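Local coordinates for putative uncharacterized protein (PDB 4XRI) that probably carries protein cargo into the nucleus as an importin-beta transport receptor and is thought to bind a small GTPase of the Ran type, at residues L534-F537 with V538-A542; V589-A592 with T593-L597. The protein carries 2 engineered substitutions. All coordinates share one frame; numbering follows the deposited sequence.

In the fold
Two local contacts, one at a helix end and one within a helix, lie about 9 Å apart between centres on neighbouring helices of the importin-beta solenoid. Interaction 1 comes first along the chain and closes the C-terminal end of helix 524-539; interaction 2 follows, on the last turns of helix 573-597. They meet directly: CG1 of Val538 packs 3.4 Å from the carbonyl O of Ala592, and NH2 of Arg596 reaches the carbonyl O of Ala541 at 2.8 Å, probably a hydrogen bond. The end of one helix is thus tied to the end of another, illustrating how helical-repeat proteins link helices that pack side by side, here with helix 546-567 between them in sequence.

Interaction 1 (L534-F537 with V538-A542); sequences LSVF and VQNAA
Asn540 turns back on Val536 and grips its carbonyl twice where helix 524-539, one of the stacked helices of the importin-beta solenoid, comes to its C-terminal end. Its side-chain ND2 donates to Val536 O at 2.6 Å, a short and fairly straight bond (162° at the hydrogen), with the oxygen close to the plane of the amide. The backbone N of Asn540 reaches the same oxygen at 3.2 Å with a more bent approach, and the two donors come from opposite faces of the carbonyl plane. CG lies beside the backbone N of Asn540 (chi1 -62°), which folds the amide back over the last turn and sets ND2 alongside CG1 of Val536, 3.5 Å away. Replacing Asn540 by alanine removes ND2 and would probably cost Val536 O its shorter bond, leaving the longer one from the backbone N to close the turn and CG1 of Val536 without its amide neighbour. Just before it, the regular i to i+4 pattern holds: Gln539 N donates to Ser535 O at 2.9 Å and Val538 N to Leu534 O. At Asn540 the backbone departs from the helix. Gln539 is exposed, its extended chain running back along the helix with CG 3.2 Å from Ser535 O. CG2 of Val538 lies 3.3 Å from Leu534 O. Other helices cover the turn: Val536 touches Met485 and Ala488 of helix 477-490, Phe537 touches Ser509 of helix 503-516, and Ser535 meets Thr588 of helix 573-597, where the side chain of Val538 also touches Ala592.

Interaction 2 (V589-A592 with T593-L597); sequences VLQA and TVQRL
From Val589 to Arg596 the backbone keeps an unbroken i to i+4 ladder, in which Thr593 N donates to Val589 O, Val594 N to Leu590 O, Gln595 N to Gln591 O and Arg596 N to Ala592 O. This is the closing part of helix 573-597 in the HEAT-type solenoid of importin-beta. Thr593 adds a side-chain bond to the ladder: a chi1 of 60° swings OG1 back toward the preceding turn, where it donates to Leu590 O at 2.6 Å. That carbonyl therefore takes two donors, Val594 N at 2.9 Å nearly in line with the C=O bond and the hydroxyl at a much sharper angle of 122°. A buried hydroxyl is in this way satisfied within its own helix. The Leu590 side chain crosses that of Thr593 at about a right angle, its CD1 3.9 Å from OG1, and the same methyl meets CG2 of Val594 at 4.3 Å. On a more open flank, Gln591 and Gln595 run side by side with their amides nearly coplanar, and Gln591 NE2 donates to Gln595 OE1 at 3.2 Å, almost straight on to the C=O bond. Helix 625-640 packs against this flank through Ala635, while Thr593 faces Val549 and Ser553 of helix 546-567. Arg596 directs its guanidinium away from the turn, where NH2 bonds to Ala541 O and Asn543 OD1, yet its CB still lies 3.2 Å from the carbonyl O of Ala592.

Interaction 1 (L534-F537 with V538-A542)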
ATOM      1  N   LEU A 534       8.236   4.051 -23.523  1.00 43.44           N
ATOM      2  CA  LEU A 534       8.117   3.362 -24.800  1.00 42.35           C
ATOM      3  C   LEU A 534       6.988   2.338 -24.775  1.00 42.25           C
ATOM      4  O   LEU A 534       6.231   2.209 -25.739  1.00 42.33           O
ATOM      5  CB  LEU A 534       9.441   2.685 -25.158  1.00 40.71           C
ATOM      6  CG  LEU A 534       9.498   1.964 -26.504  1.00 41.13           C
ATOM      7  CD1 LEU A 534       9.009   2.882 -27.614  1.00 46.06           C
ATOM      8  CD2 LEU A 534      10.908   1.474 -26.790  1.00 35.46           C
ATOM      9  N   SER A 535       6.881   1.617 -23.665  1.00 37.90           N
ATOM     10  CA  SER A 535       5.813   0.644 -23.481  1.00 36.95           C
ATOM     11  C   SER A 535       4.438   1.303 -23.594  1.00 37.44           C
ATOM     12  O   SER A 535       3.555   0.797 -24.284  1.00 42.13           O
ATOM     13  CB  SER A 535       5.952  -0.053 -22.125  1.00 38.24           C
ATOM     14  OG  SER A 535       4.833  -0.886 -21.872  1.00 49.27           O
ATOM     15  N   VAL A 536       4.271   2.430 -22.911  1.00 35.77           N
ATOM     16  CA  VAL A 536       2.993   3.134 -22.858  1.00 41.09           C
ATOM     17  C   VAL A 536       2.643   3.765 -24.206  1.00 44.87           C
ATOM     18  O   VAL A 536       1.475   3.805 -24.598  1.00 46.91           O
ATOM     19  CB  VAL A 536       3.010   4.220 -21.758  1.00 45.79           C
ATOM     20  CG1 VAL A 536       1.752   5.070 -21.809  1.00 45.93           C
ATOM     21  CG2 VAL A 536       3.166   3.575 -20.389  1.00 38.89           C
ATOM     22  N   PHE A 537       3.659   4.244 -24.917  1.00 38.40           N
ATOM     23  CA  PHE A 537       3.461   4.762 -26.269  1.00 42.70           C
ATOM     24  C   PHE A 537       2.930   3.669 -27.192  1.00 47.05           C
ATOM     25  O   PHE A 537       2.044   3.910 -28.012  1.00 40.74           O
ATOM     26  CB  PHE A 537       4.765   5.337 -26.828  1.00 41.41           C
ATOM     27  CG  PHE A 537       4.901   6.823 -26.648  1.00 44.34           C
ATOM     28  CD1 PHE A 537       5.257   7.359 -25.421  1.00 44.04           C
ATOM     29  CD2 PHE A 537       4.680   7.683 -27.710  1.00 51.99           C
ATOM     30  CE1 PHE A 537       5.384   8.726 -25.258  1.00 50.92           C
ATOM     31  CE2 PHE A 537       4.808   9.046 -27.554  1.00 50.43           C
ATOM     32  CZ  PHE A 537       5.159   9.570 -26.325  1.00 51.43           C
ATOM     33  N   VAL A 538       3.475   2.466 -27.042  1.00 45.78           N
ATOM     34  CA  VAL A 538       3.053   1.321 -27.842  1.00 45.03           C
ATOM     35  C   VAL A 538       1.626   0.912 -27.514  1.00 45.00           C
ATOM     36  O   VAL A 538       0.808   0.707 -28.414  1.00 47.98           O
ATOM     37  CB  VAL A 538       3.983   0.109 -27.629  1.00 41.62           C
ATOM     38  CG1 VAL A 538       3.352  -1.155 -28.195  1.00 37.53           C
ATOM     39  CG2 VAL A 538       5.334   0.367 -28.266  1.00 37.54           C
ATOM     40  N   GLN A 539       1.336   0.788 -26.220  1.00 44.72           N
ATOM     41  CA  GLN A 539       0.007   0.405 -25.752  1.00 45.91           C
ATOM     42  C   GLN A 539      -1.087   1.289 -26.348  1.00 53.55           C
ATOM     43  O   GLN A 539      -2.157   0.804 -26.717  1.00 46.20           O
ATOM     44  CB  GLN A 539      -0.067   0.463 -24.221  1.00 41.26           C
ATOM     45  CG  GLN A 539       0.808  -0.547 -23.499  1.00 49.80           C
ATOM     46  CD  GLN A 539       0.738  -0.394 -21.991  1.00 59.01           C
ATOM     47  OE1 GLN A 539      -0.146   0.282 -21.464  1.00 65.16           O
ATOM     48  NE2 GLN A 539       1.678  -1.015 -21.287  1.00 62.68           N
ATOM     49  N   ASN A 540      -0.803   2.583 -26.446  1.00 47.95           N
ATOM     50  CA  ASN A 540      -1.788   3.561 -26.885  1.00 48.55           C
ATOM     51  C   ASN A 540      -1.630   3.977 -28.346  1.00 53.14           C
ATOM     52  O   ASN A 540      -2.194   4.985 -28.777  1.00 59.87           O
ATOM     53  CB  ASN A 540      -1.711   4.804 -26.000  1.00 40.38           C
ATOM     54  CG  ASN A 540      -2.029   4.507 -24.549  1.00 46.20           C
ATOM     55  OD1 ASN A 540      -3.191   4.498 -24.148  1.00 50.64           O
ATOM     56  ND2 ASN A 540      -0.994   4.262 -23.751  1.00 41.81           N
ATOM     57  N   ALA A 541      -0.865   3.201 -29.106  1.00 50.60           N
ATOM     58  CA  ALA A 541      -0.601   3.531 -30.500  1.00 48.88           C
ATOM     59  C   ALA A 541      -1.820   3.254 -31.374  1.00 51.20           C
ATOM     60  O   ALA A 541      -2.596   2.339 -31.100  1.00 50.32           O
ATOM     61  CB  ALA A 541       0.602   2.750 -31.007  1.00 46.44           C
ATOM     62  N   ALA A 542      -1.984   4.050 -32.425  1.00 50.05           N
ATOM     63  CA  ALA A 542      -3.084   3.856 -33.361  1.00 54.26           C
ATOM     64  C   ALA A 542      -2.650   2.967 -34.524  1.00 63.25           C
ATOM     65  O   ALA A 542      -1.463   2.669 -34.679  1.00 68.73           O
ATOM     66  CB  ALA A 542      -3.590   5.187 -33.866  1.00 51.90           C
TER

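Interaction 2 (V589-A592 with T593-L597)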
ATOM      1  N   VAL A 589       8.388  -3.928 -22.856  1.00 40.19           N
ATOM      2  CA  VAL A 589       8.161  -3.329 -24.163  1.00 34.29           C
ATOM      3  C   VAL A 589       7.717  -4.383 -25.169  1.00 37.63           C
ATOM      4  O   VAL A 589       6.776  -4.162 -25.933  1.00 38.19           O
ATOM      5  CB  VAL A 589       9.426  -2.625 -24.698  1.00 34.16           C
ATOM      6  CG1 VAL A 589       9.156  -2.042 -26.072  1.00 35.03           C
ATOM      7  CG2 VAL A 589       9.876  -1.537 -23.738  1.00 33.01           C
ATOM      8  N   LEU A 590       8.407  -5.521 -25.170  1.00 37.20           N
ATOM      9  CA  LEU A 590       8.049  -6.631 -26.045  1.00 36.90           C
ATOM     10  C   LEU A 590       6.592  -7.031 -25.835  1.00 34.97           C
ATOM     11  O   LEU A 590       5.832  -7.185 -26.794  1.00 37.20           O
ATOM     12  CB  LEU A 590       8.964  -7.834 -25.806  1.00 33.22           C
ATOM     13  CG  LEU A 590       8.594  -9.078 -26.620  1.00 35.50           C
ATOM     14  CD1 LEU A 590       8.761  -8.805 -28.106  1.00 33.61           C
ATOM     15  CD2 LEU A 590       9.411 -10.290 -26.197  1.00 31.01           C
ATOM     16  N   GLN A 591       6.213  -7.188 -24.568  1.00 34.43           N
ATOM     17  CA  GLN A 591       4.840  -7.507 -24.194  1.00 42.52           C
ATOM     18  C   GLN A 591       3.849  -6.506 -24.783  1.00 45.25           C
ATOM     19  O   GLN A 591       2.779  -6.885 -25.261  1.00 40.10           O
ATOM     20  CB  GLN A 591       4.706  -7.548 -22.669  1.00 35.70           C
ATOM     21  CG  GLN A 591       3.318  -7.903 -22.160  1.00 32.98           C
ATOM     22  CD  GLN A 591       3.203  -7.771 -20.653  1.00 43.50           C
ATOM     23  OE1 GLN A 591       4.208  -7.755 -19.943  1.00 47.44           O
ATOM     24  NE2 GLN A 591       1.975  -7.664 -20.159  1.00 47.68           N
ATOM     25  N   ALA A 592       4.227  -5.230 -24.761  1.00 42.66           N
ATOM     26  CA  ALA A 592       3.384  -4.161 -25.285  1.00 37.44           C
ATOM     27  C   ALA A 592       3.165  -4.312 -26.788  1.00 40.64           C
ATOM     28  O   ALA A 592       2.041  -4.178 -27.275  1.00 42.75           O
ATOM     29  CB  ALA A 592       3.996  -2.804 -24.975  1.00 35.66           C
ATOM     30  N   THR A 593       4.240  -4.605 -27.515  1.00 38.76           N
ATOM     31  CA  THR A 593       4.159  -4.771 -28.961  1.00 36.93           C
ATOM     32  C   THR A 593       3.356  -6.013 -29.328  1.00 40.66           C
ATOM     33  O   THR A 593       2.625  -6.016 -30.317  1.00 41.77           O
ATOM     34  CB  THR A 593       5.554  -4.869 -29.606  1.00 41.63           C
ATOM     35  OG1 THR A 593       6.253  -6.000 -29.072  1.00 38.83           O
ATOM     36  CG2 THR A 593       6.361  -3.603 -29.344  1.00 34.94           C
ATOM     37  N   VAL A 594       3.496  -7.068 -28.530  1.00 44.27           N
ATOM     38  CA  VAL A 594       2.758  -8.302 -28.773  1.00 42.80           C
ATOM     39  C   VAL A 594       1.257  -8.070 -28.638  1.00 35.60           C
ATOM     40  O   VAL A 594       0.483  -8.413 -29.538  1.00 42.18           O
ATOM     41  CB  VAL A 594       3.185  -9.428 -27.809  1.00 41.92           C
ATOM     42  CG1 VAL A 594       2.256 -10.625 -27.953  1.00 34.13           C
ATOM     43  CG2 VAL A 594       4.633  -9.843 -28.069  1.00 29.51           C
ATOM     44  N   GLN A 595       0.855  -7.483 -27.513  1.00 37.25           N
ATOM     45  CA  GLN A 595      -0.552  -7.167 -27.263  1.00 40.12           C
ATOM     46  C   GLN A 595      -1.116  -6.219 -28.315  1.00 52.26           C
ATOM     47  O   GLN A 595      -2.241  -6.400 -28.787  1.00 50.66           O
ATOM     48  CB  GLN A 595      -0.738  -6.551 -25.873  1.00 41.38           C
ATOM     49  CG  GLN A 595      -0.525  -7.516 -24.722  1.00 61.26           C
ATOM     50  CD  GLN A 595      -0.937  -6.929 -23.383  1.00 71.02           C
ATOM     51  OE1 GLN A 595      -0.202  -7.026 -22.398  1.00 65.54           O
ATOM     52  NE2 GLN A 595      -2.118  -6.321 -23.340  1.00 77.70           N
ATOM     53  N   ARG A 596      -0.326  -5.216 -28.682  1.00 44.65           N
ATOM     54  CA  ARG A 596      -0.772  -4.205 -29.631  1.00 43.21           C
ATOM     55  C   ARG A 596      -0.926  -4.779 -31.039  1.00 44.62           C
ATOM     56  O   ARG A 596      -1.838  -4.405 -31.774  1.00 47.95           O
ATOM     57  CB  ARG A 596       0.199  -3.026 -29.658  1.00 40.78           C
ATOM     58  CG  ARG A 596      -0.322  -1.840 -30.448  1.00 43.55           C
ATOM     59  CD  ARG A 596      -1.665  -1.376 -29.907  1.00 38.95           C
ATOM     60  NE  ARG A 596      -2.304  -0.403 -30.790  1.00 44.69           N
ATOM     61  CZ  ARG A 596      -3.161  -0.716 -31.757  1.00 50.66           C
ATOM     62  NH1 ARG A 596      -3.489  -1.983 -31.972  1.00 45.73           N
ATOM     63  NH2 ARG A 596      -3.691   0.240 -32.513  1.00 48.27           N
ATOM     64  N   LEU A 597      -0.029  -5.682 -31.420  1.00 44.06           N
ATOM     65  CA  LEU A 597      -0.055  -6.250 -32.763  1.00 45.02           C
ATOM     66  C   LEU A 597      -1.075  -7.381 -32.861  1.00 45.73           C
ATOM     67  O   LEU A 597      -1.627  -7.628 -33.935  1.00 50.79           O
ATOM     68  CB  LEU A 597       1.334  -6.757 -33.158  1.00 49.89           C
ATOM     69  CG  LEU A 597       2.352  -5.686 -33.554  1.00 57.16           C
ATOM     70  CD1 LEU A 597       3.734  -6.290 -33.756  1.00 64.42           C
ATOM     71  CD2 LEU A 597       1.905  -4.951 -34.813  1.00 44.37           C
TER